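Local atomic coordinates of hypothetical protein (Lactobacillus plantarum, PDB entry 2IAY), a protein that is of unknown function but probably plays a role in amino-acid metabolism. Residues Arg45-Leu59 against His91-Ala103. Residues are numbered along the deposited sequence; the frame is centred on the assembly and turned at random.
Sequences RSLDPTSPYQAAFKL and HPEAVEQLRYILA. With GOL (glycerol), chain C.
D48 OD2 accepts hydrogen bonds from three waters, and one of them links it to the first turn of helix 92-107 by accepting from A94 N (water to A94 N 2.9 Å). The other two lead on only weakly, to E93 OE1 and H91 ND1. D48 OD1 lies 3.5 Å from E93 OE1, a like-charged approach that the shared water and the nearby helix N-terminus would probably ease. The one direct hydrogen bond runs from D48 N to Q97 OE1 (3.0 Å, N-H...O 159°), the donor lying somewhat out of the carbonyl plane. Q97 reaches the backbone of D48 because CG stands anti to its backbone N (chi1 -174°) and the chain beyond is extended; its CG and CD also lie against L47 CD2. An alanine in place of Q97 would strip away this amide and is likely to leave D48 N without its partner and L47 CD2 less covered.

Farther along the helix, L47 CD2 meets I101 CD1 at 3.9 Å, while L59 CD2 and I101 CG2 reach toward each other tip to tip. L59 also touches L98 and L102, and M72 on the next strand extends this apolar layer. At the helix start, the edge of F57 points at the face of N-cap residue H91, a T-shaped stack with centroids 4.9 Å apart and planes at 80°, while A94 CB packs against F57 CD2. Opposite L47, A56 and F57 form a classic beta bulge. The whole is a helix laid along a β-hairpin, packed on one face of the four-stranded antiparallel sheet in a fold proposed to be new.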
ATOM      1  N   ARG A  45      -5.410  -0.319  -5.020  1.00  6.66           N
ATOM      2  CA  ARG A  45      -5.176  -0.466  -6.459  1.00  6.93           C
ATOM      3  C   ARG A  45      -5.093  -1.912  -6.876  1.00  6.79           C
ATOM      4  O   ARG A  45      -4.467  -2.709  -6.205  1.00  7.92           O
ATOM      5  CB  ARG A  45      -3.883   0.216  -6.910  1.00  8.66           C
ATOM      6  CG  ARG A  45      -3.912   1.744  -6.872  1.00  9.83           C
ATOM      7  CD  ARG A  45      -4.815   2.332  -7.949  1.00 10.91           C
ATOM      8  NE  ARG A  45      -4.789   3.781  -7.927  1.00 11.85           N
ATOM      9  CZ  ARG A  45      -5.568   4.573  -7.197  1.00 13.75           C
ATOM     10  NH1 ARG A  45      -6.456   4.089  -6.344  1.00 12.82           N
ATOM     11  NH2 ARG A  45      -5.449   5.898  -7.313  1.00 15.41           N
ATOM     12  N   SER A  46      -5.720  -2.219  -8.000  1.00  7.92           N
ATOM     13  CA  SER A  46      -5.526  -3.483  -8.687  1.00  7.83           C
ATOM     14  C   SER A  46      -4.125  -3.595  -9.251  1.00  7.73           C
ATOM     15  O   SER A  46      -3.523  -2.617  -9.645  1.00 10.07           O
ATOM     16  CB  SER A  46      -6.509  -3.594  -9.809  1.00 10.21           C
ATOM     17  OG  SER A  46      -7.771  -3.735  -9.246  1.00 13.72           O
ATOM     18  N   LEU A  47      -3.605  -4.800  -9.252  1.00  7.03           N
ATOM     19  CA  LEU A  47      -2.346  -5.142  -9.867  1.00  7.69           C
ATOM     20  C   LEU A  47      -2.546  -6.271 -10.878  1.00  7.26           C
ATOM     21  O   LEU A  47      -3.135  -7.327 -10.582  1.00  8.37           O
ATOM     22  CB  LEU A  47      -1.322  -5.597  -8.835  1.00  7.89           C
ATOM     23  CG  LEU A  47      -1.043  -4.640  -7.678  1.00  7.86           C
ATOM     24  CD1 LEU A  47      -0.109  -5.305  -6.668  1.00  9.74           C
ATOM     25  CD2 LEU A  47      -0.484  -3.284  -8.161  1.00  8.90           C
ATOM     26  N   ASP A  48      -1.994  -6.048 -12.080  1.00  7.93           N
ATOM     27  CA  ASP A  48      -1.876  -7.077 -13.120  1.00  7.42           C
ATOM     28  C   ASP A  48      -3.175  -7.836 -13.410  1.00  7.17           C
ATOM     29  O   ASP A  48      -3.216  -9.052 -13.331  1.00  8.72           O
ATOM     30  CB  ASP A  48      -0.731  -8.054 -12.761  1.00  8.12           C
ATOM     31  CG  ASP A  48      -0.298  -8.940 -13.918  1.00  8.96           C
ATOM     32  OD1 ASP A  48      -0.633  -8.615 -15.074  1.00  9.25           O
ATOM     33  OD2 ASP A  48       0.355  -9.965 -13.638  1.00 12.23           O
ATOM     34  N   PRO A  49      -4.226  -7.126 -13.807  1.00  7.55           N
ATOM     35  CA  PRO A  49      -5.464  -7.827 -14.190  1.00  8.33           C
ATOM     36  C   PRO A  49      -5.372  -8.496 -15.543  1.00  8.24           C
ATOM     37  O   PRO A  49      -4.603  -8.044 -16.435  1.00  7.64           O
ATOM     38  CB  PRO A  49      -6.497  -6.703 -14.212  1.00  8.60           C
ATOM     39  CG  PRO A  49      -5.695  -5.509 -14.626  1.00  9.83           C
ATOM     40  CD  PRO A  49      -4.384  -5.667 -13.882  1.00  8.09           C
ATOM     41  N   THR A  50      -6.167  -9.548 -15.743  1.00  8.34           N
ATOM     42  CA  THR A  50      -6.293 -10.154 -17.024  1.00  7.86           C
ATOM     43  C   THR A  50      -7.470  -9.596 -17.840  1.00  7.19           C
ATOM     44  O   THR A  50      -7.477  -9.762 -19.037  1.00  7.89           O
ATOM     45  CB  THR A  50      -6.418 -11.685 -16.911  1.00 10.35           C
ATOM     46  OG1 THR A  50      -7.435 -11.979 -15.946  1.00 11.53           O
ATOM     47  CG2 THR A  50      -5.070 -12.317 -16.491  1.00 13.71           C
ATOM     48  N   SER A  51      -8.428  -8.970 -17.158  1.00  7.13           N
ATOM     49  CA  SER A  51      -9.599  -8.354 -17.786  1.00  8.26           C
ATOM     50  C   SER A  51     -10.181  -7.443 -16.724  1.00  7.90           C
ATOM     51  O   SER A  51      -9.736  -7.508 -15.579  1.00  8.11           O
ATOM     52  CB  SER A  51     -10.567  -9.415 -18.287  1.00  9.39           C
ATOM     53  OG  SER A  51     -11.117 -10.135 -17.218  1.00 11.58           O
ATOM     54  N   PRO A  52     -11.184  -6.614 -17.050  1.00  8.18           N
ATOM     55  CA  PRO A  52     -11.689  -5.693 -16.043  1.00  7.74           C
ATOM     56  C   PRO A  52     -12.205  -6.410 -14.807  1.00  9.02           C
ATOM     57  O   PRO A  52     -12.914  -7.406 -14.902  1.00 10.33           O
ATOM     58  CB  PRO A  52     -12.788  -4.926 -16.789  1.00  9.41           C
ATOM     59  CG  PRO A  52     -12.299  -4.976 -18.202  1.00  9.83           C
ATOM     60  CD  PRO A  52     -11.774  -6.341 -18.372  1.00  8.53           C
ATOM     61  N   TYR A  53     -11.761  -5.942 -13.650  1.00  9.01           N
ATOM     62  CA  TYR A  53     -12.189  -6.487 -12.346  1.00  9.23           C
ATOM     63  C   TYR A  53     -11.737  -7.920 -12.116  1.00 10.49           C
ATOM     64  O   TYR A  53     -12.293  -8.639 -11.311  1.00 14.16           O
ATOM     65  CB  TYR A  53     -13.709  -6.324 -12.132  1.00 11.10           C
ATOM     66  CG  TYR A  53     -14.140  -4.941 -12.428  1.00 10.18           C
ATOM     67  CD1 TYR A  53     -13.795  -3.866 -11.599  1.00 11.95           C
ATOM     68  CD2 TYR A  53     -14.878  -4.676 -13.565  1.00 11.51           C
ATOM     69  CE1 TYR A  53     -14.173  -2.583 -11.889  1.00 13.29           C
ATOM     70  CE2 TYR A  53     -15.219  -3.411 -13.883  1.00 11.91           C
ATOM     71  CZ  TYR A  53     -14.873  -2.343 -13.058  1.00 11.41           C
ATOM     72  OH  TYR A  53     -15.278  -1.098 -13.377  1.00 15.94           O
ATOM     73  N   GLN A  54     -10.674  -8.323 -12.808  1.00  9.20           N
ATOM     74  CA  GLN A  54     -10.042  -9.633 -12.616  1.00  9.61           C
ATOM     75  C   GLN A  54      -8.561  -9.398 -12.367  1.00  8.71           C
ATOM     76  O   GLN A  54      -7.715  -9.809 -13.118  1.00 11.45           O
ATOM     77  CB  GLN A  54     -10.291 -10.561 -13.793  1.00 10.98           C
ATOM     78  CG  GLN A  54     -11.747 -10.907 -14.049  1.00 13.97           C
ATOM     79  CD  GLN A  54     -12.377 -11.677 -12.904  1.00 18.86           C
ATOM     80  OE1 GLN A  54     -11.711 -12.347 -12.128  1.00 24.50           O
ATOM     81  NE2 GLN A  54     -13.678 -11.559 -12.792  1.00 23.89           N
ATOM     82  N   ALA A  55      -8.276  -8.768 -11.244  1.00  9.87           N
ATOM     83  CA  ALA A  55      -6.896  -8.483 -10.824  1.00  9.32           C
ATOM     84  C   ALA A  55      -6.194  -9.736 -10.350  1.00  8.86           C
ATOM     85  O   ALA A  55      -6.809 -10.583  -9.690  1.00  9.86           O
ATOM     86  CB  ALA A  55      -6.907  -7.452  -9.694  1.00 10.45           C
ATOM     87  N   ALA A  56      -4.898  -9.851 -10.609  1.00  8.04           N
ATOM     88  CA  ALA A  56      -4.118 -10.897  -9.964  1.00  9.42           C
ATOM     89  C   ALA A  56      -4.004 -10.621  -8.447  1.00  9.19           C
ATOM     90  O   ALA A  56      -4.109 -11.510  -7.618  1.00  9.20           O
ATOM     91  CB  ALA A  56      -2.748 -10.978 -10.568  1.00 12.50           C
ATOM     92  N   PHE A  57      -3.809  -9.347  -8.111  1.00  7.80           N
ATOM     93  CA  PHE A  57      -3.583  -8.927  -6.738  1.00  7.79           C
ATOM     94  C   PHE A  57      -4.188  -7.542  -6.548  1.00  7.69           C
ATOM     95  O   PHE A  57      -4.472  -6.854  -7.511  1.00  8.35           O
ATOM     96  CB  PHE A  57      -2.067  -8.883  -6.389  1.00  8.63           C
ATOM     97  CG  PHE A  57      -1.329 -10.139  -6.707  1.00  9.36           C
ATOM     98  CD1 PHE A  57      -1.484 -11.269  -5.903  1.00 10.14           C
ATOM     99  CD2 PHE A  57      -0.526 -10.226  -7.822  1.00 10.28           C
ATOM    100  CE1 PHE A  57      -0.844 -12.416  -6.212  1.00 12.82           C
ATOM    101  CE2 PHE A  57       0.156 -11.397  -8.105  1.00 12.96           C
ATOM    102  CZ  PHE A  57      -0.020 -12.481  -7.312  1.00 12.82           C
ATOM    103  N   LYS A  58      -4.294  -7.131  -5.289  1.00  8.48           N
ATOM    104  CA  LYS A  58      -4.554  -5.735  -4.951  1.00  9.86           C
ATOM    105  C   LYS A  58      -3.576  -5.285  -3.914  1.00  7.81           C
ATOM    106  O   LYS A  58      -3.160  -6.053  -3.025  1.00  9.06           O
ATOM    107  CB  LYS A  58      -5.964  -5.524  -4.435  1.00 11.49           C
ATOM    108  CG  LYS A  58      -7.008  -6.003  -5.474  1.00 14.35           C
ATOM    109  CD  LYS A  58      -8.418  -5.690  -5.085  1.00 18.35           C
ATOM    110  CE  LYS A  58      -9.385  -5.730  -6.313  1.00 18.76           C
ATOM    111  NZ  LYS A  58     -10.275  -4.539  -6.230  1.00 30.23           N
ATOM    112  N   LEU A  59      -3.213  -4.023  -4.005  1.00  7.71           N
ATOM    113  CA  LEU A  59      -2.471  -3.321  -2.980  1.00  7.14           C
ATOM    114  C   LEU A  59      -3.475  -2.485  -2.179  1.00  7.01           C
ATOM    115  O   LEU A  59      -4.245  -1.734  -2.752  1.00  7.95           O
ATOM    116  CB  LEU A  59      -1.484  -2.380  -3.656  1.00  8.02           C
ATOM    117  CG  LEU A  59      -0.740  -1.412  -2.751  1.00 10.49           C
ATOM    118  CD1 LEU A  59       0.152  -2.129  -1.696  1.00  9.73           C
ATOM    119  CD2 LEU A  59       0.062  -0.474  -3.620  1.00 14.53           C
ATOM    120  N   HIS A  91       6.130 -12.937  -9.948  1.00 12.75           N
ATOM    121  CA  HIS A  91       5.140 -11.945 -10.429  1.00 13.91           C
ATOM    122  C   HIS A  91       5.790 -10.608 -10.738  1.00 11.57           C
ATOM    123  O   HIS A  91       5.417  -9.580 -10.190  1.00 11.10           O
ATOM    124  CB  HIS A  91       4.030 -11.797  -9.366  1.00 14.95           C
ATOM    125  CG  HIS A  91       3.441 -13.112  -8.956  1.00 17.41           C
ATOM    126  ND1 HIS A  91       2.541 -13.785  -9.746  1.00 19.85           N
ATOM    127  CD2 HIS A  91       3.667 -13.896  -7.881  1.00 16.77           C
ATOM    128  CE1 HIS A  91       2.219 -14.923  -9.157  1.00 21.05           C
ATOM    129  NE2 HIS A  91       2.884 -15.009  -8.021  1.00 21.32           N
ATOM    130  N   PRO A  92       6.714 -10.609 -11.684  1.00 12.28           N
ATOM    131  CA  PRO A  92       7.430  -9.355 -11.937  1.00 11.40           C
ATOM    132  C   PRO A  92       6.576  -8.182 -12.428  1.00  9.72           C
ATOM    133  O   PRO A  92       6.865  -7.075 -12.072  1.00  9.03           O
ATOM    134  CB  PRO A  92       8.484  -9.745 -13.006  1.00 13.23           C
ATOM    135  CG  PRO A  92       7.893 -10.941 -13.635  1.00 11.69           C
ATOM    136  CD  PRO A  92       7.220 -11.703 -12.531  1.00 11.98           C
ATOM    137  N   GLU A  93       5.548  -8.430 -13.238  1.00 10.10           N
ATOM    138  CA  GLU A  93       4.726  -7.311 -13.706  1.00  9.36           C
ATOM    139  C   GLU A  93       3.968  -6.684 -12.521  1.00  8.25           C
ATOM    140  O   GLU A  93       3.811  -5.457 -12.462  1.00  9.20           O
ATOM    141  CB  GLU A  93       3.759  -7.690 -14.827  1.00 12.42           C
ATOM    142  CG  GLU A  93       4.449  -8.055 -16.121  1.00 11.80           C
ATOM    143  CD  GLU A  93       3.493  -8.595 -17.176  1.00 14.56           C
ATOM    144  OE1 GLU A  93       2.257  -8.470 -17.072  1.00 11.85           O
ATOM    145  OE2 GLU A  93       3.994  -9.198 -18.141  1.00 25.86           O
ATOM    146  N   ALA A  94       3.417  -7.498 -11.641  1.00  8.43           N
ATOM    147  CA  ALA A  94       2.721  -6.989 -10.445  1.00  8.42           C
ATOM    148  C   ALA A  94       3.699  -6.202  -9.585  1.00  7.62           C
ATOM    149  O   ALA A  94       3.337  -5.152  -9.060  1.00  7.43           O
ATOM    150  CB  ALA A  94       2.076  -8.135  -9.669  1.00  9.18           C
ATOM    151  N   VAL A  95       4.915  -6.721  -9.399  1.00  8.26           N
ATOM    152  CA  VAL A  95       5.918  -6.017  -8.594  1.00  7.86           C
ATOM    153  C   VAL A  95       6.269  -4.682  -9.241  1.00  7.11           C
ATOM    154  O   VAL A  95       6.332  -3.677  -8.542  1.00  7.54           O
ATOM    155  CB  VAL A  95       7.179  -6.874  -8.390  1.00  8.43           C
ATOM    156  CG1 VAL A  95       8.272  -6.022  -7.744  1.00 10.92           C
ATOM    157  CG2 VAL A  95       6.870  -8.081  -7.537  1.00 10.61           C
ATOM    158  N   GLU A  96       6.464  -4.650 -10.558  1.00  6.82           N
ATOM    159  CA  GLU A  96       6.766  -3.365 -11.191  1.00  6.73           C
ATOM    160  C   GLU A  96       5.653  -2.347 -10.992  1.00  6.86           C
ATOM    161  O   GLU A  96       5.924  -1.151 -10.735  1.00  6.36           O
ATOM    162  CB  GLU A  96       7.054  -3.536 -12.673  1.00  9.02           C
ATOM    163  CG  GLU A  96       8.429  -4.174 -12.931  1.00 10.54           C
ATOM    164  CD  GLU A  96       9.540  -3.415 -12.176  1.00 12.59           C
ATOM    165  OE1 GLU A  96       9.782  -2.205 -12.415  1.00 14.61           O
ATOM    166  OE2 GLU A  96      10.134  -4.010 -11.237  1.00 14.61           O
ATOM    167  N   GLN A  97       4.399  -2.785 -11.107  1.00  6.34           N
ATOM    168  CA  GLN A  97       3.273  -1.877 -10.930  1.00  6.63           C
ATOM    169  C   GLN A  97       3.209  -1.393  -9.485  1.00  5.98           C
ATOM    170  O   GLN A  97       2.976  -0.219  -9.218  1.00  6.15           O
ATOM    171  CB  GLN A  97       1.977  -2.574 -11.378  1.00  7.18           C
ATOM    172  CG  GLN A  97       0.775  -1.662 -11.366  1.00  6.54           C
ATOM    173  CD  GLN A  97      -0.475  -2.332 -11.840  1.00  6.73           C
ATOM    174  OE1 GLN A  97      -0.457  -3.514 -12.191  1.00  8.41           O
ATOM    175  NE2 GLN A  97      -1.575  -1.609 -11.767  1.00  8.72           N
ATOM    176  N   LEU A  98       3.359  -2.309  -8.545  1.00  6.62           N
ATOM    177  CA  LEU A  98       3.396  -1.930  -7.125  1.00  6.36           C
ATOM    178  C   LEU A  98       4.477  -0.912  -6.837  1.00  5.81           C
ATOM    179  O   LEU A  98       4.270   0.096  -6.178  1.00  6.60           O
ATOM    180  CB  LEU A  98       3.560  -3.195  -6.281  1.00  7.80           C
ATOM    181  CG  LEU A  98       3.697  -2.950  -4.771  1.00  8.92           C
ATOM    182  CD1 LEU A  98       2.849  -3.989  -3.932  1.00 12.54           C
ATOM    183  CD2 LEU A  98       5.105  -2.885  -4.305  1.00 12.96           C
ATOM    184  N   ARG A  99       5.668  -1.183  -7.347  1.00  6.73           N
ATOM    185  CA  ARG A  99       6.766  -0.238  -7.131  1.00  7.06           C
ATOM    186  C   ARG A  99       6.517   1.131  -7.742  1.00  6.92           C
ATOM    187  O   ARG A  99       6.886   2.156  -7.178  1.00  7.70           O
ATOM    188  CB  ARG A  99       8.073  -0.819  -7.643  1.00  6.86           C
ATOM    189  CG  ARG A  99       8.650  -1.978  -6.828  1.00  6.93           C
ATOM    190  CD  ARG A  99       8.986  -1.604  -5.391  1.00  7.89           C
ATOM    191  NE  ARG A  99       9.848  -2.665  -4.834  1.00  8.34           N
ATOM    192  CZ  ARG A  99       9.609  -3.440  -3.789  1.00  8.10           C
ATOM    193  NH1 ARG A  99       8.613  -3.183  -2.975  1.00  8.58           N
ATOM    194  NH2 ARG A  99      10.381  -4.497  -3.572  1.00  9.02           N
ATOM    195  N   TYR A 100       5.881   1.159  -8.910  1.00  7.12           N
ATOM    196  CA  TYR A 100       5.514   2.401  -9.559  1.00  6.95           C
ATOM    197  C   TYR A 100       4.557   3.220  -8.688  1.00  6.54           C
ATOM    198  O   TYR A 100       4.730   4.411  -8.526  1.00  8.08           O
ATOM    199  CB  TYR A 100       4.889   2.061 -10.945  1.00  7.94           C
ATOM    200  CG  TYR A 100       4.578   3.278 -11.782  1.00  9.50           C
ATOM    201  CD1 TYR A 100       3.401   3.974 -11.637  1.00 12.32           C
ATOM    202  CD2 TYR A 100       5.524   3.768 -12.669  1.00 12.06           C
ATOM    203  CE1 TYR A 100       3.163   5.140 -12.409  1.00 15.51           C
ATOM    204  CE2 TYR A 100       5.297   4.876 -13.445  1.00 15.96           C
ATOM    205  CZ  TYR A 100       4.136   5.553 -13.301  1.00 14.71           C
ATOM    206  OH  TYR A 100       3.940   6.662 -14.067  1.00 21.47           O
ATOM    207  N   ILE A 101       3.534   2.560  -8.159  1.00  6.55           N
ATOM    208  CA  ILE A 101       2.575   3.200  -7.303  1.00  8.10           C
ATOM    209  C   ILE A 101       3.267   3.771  -6.069  1.00  7.45           C
ATOM    210  O   ILE A 101       3.061   4.933  -5.673  1.00  9.46           O
ATOM    211  CB  ILE A 101       1.428   2.210  -6.913  1.00  8.46           C
ATOM    212  CG1 ILE A 101       0.589   1.844  -8.137  1.00  8.40           C
ATOM    213  CG2 ILE A 101       0.555   2.807  -5.802  1.00 10.45           C
ATOM    214  CD1 ILE A 101      -0.227   0.559  -7.967  1.00 10.56           C
ATOM    215  N   LEU A 102       4.061   2.937  -5.403  1.00  7.99           N
ATOM    216  CA  LEU A 102       4.720   3.367  -4.176  1.00  8.68           C
ATOM    217  C   LEU A 102       5.799   4.408  -4.394  1.00  8.55           C
ATOM    218  O   LEU A 102       6.064   5.200  -3.517  1.00  8.72           O
ATOM    219  CB  LEU A 102       5.246   2.169  -3.394  1.00  9.44           C
ATOM    220  CG  LEU A 102       4.188   1.162  -2.938  1.00 11.01           C
ATOM    221  CD1 LEU A 102       4.810   0.035  -2.115  1.00 14.53           C
ATOM    222  CD2 LEU A 102       3.089   1.853  -2.151  1.00 12.06           C
ATOM    223  N   ALA A 103       6.395   4.445  -5.582  1.00  8.62           N
ATOM    224  CA  ALA A 103       7.394   5.450  -5.868  1.00  7.77           C
ATOM    225  C   ALA A 103       6.782   6.835  -5.768  1.00  8.23           C
ATOM    226  O   ALA A 103       7.419   7.758  -5.336  1.00  8.51           O
ATOM    227  CB  ALA A 103       7.964   5.245  -7.292  1.00 10.67           C
TER
HETATM  228  C1  GOL C 115     -10.431  -0.184  -6.656  1.00 25.68           C
HETATM  229  C2  GOL C 115      -9.109  -0.676  -7.249  1.00 20.15           C
HETATM  230  O2  GOL C 115      -9.259  -2.024  -7.604  1.00 22.25           O
HETATM  231  C3  GOL C 115      -8.681   0.207  -8.414  1.00 19.70           C
HETATM  232  O3  GOL C 115      -7.511  -0.218  -9.100  1.00 11.50           O
HETATM  233  O   HOH W   1       2.690 -10.279 -12.153  1.00 18.16           O
HETATM  234  O   HOH W   2       1.820 -11.424 -15.300  1.00 23.04           O
HETATM  235  O   HOH W   3       0.372 -12.537 -11.937  1.00 41.76           O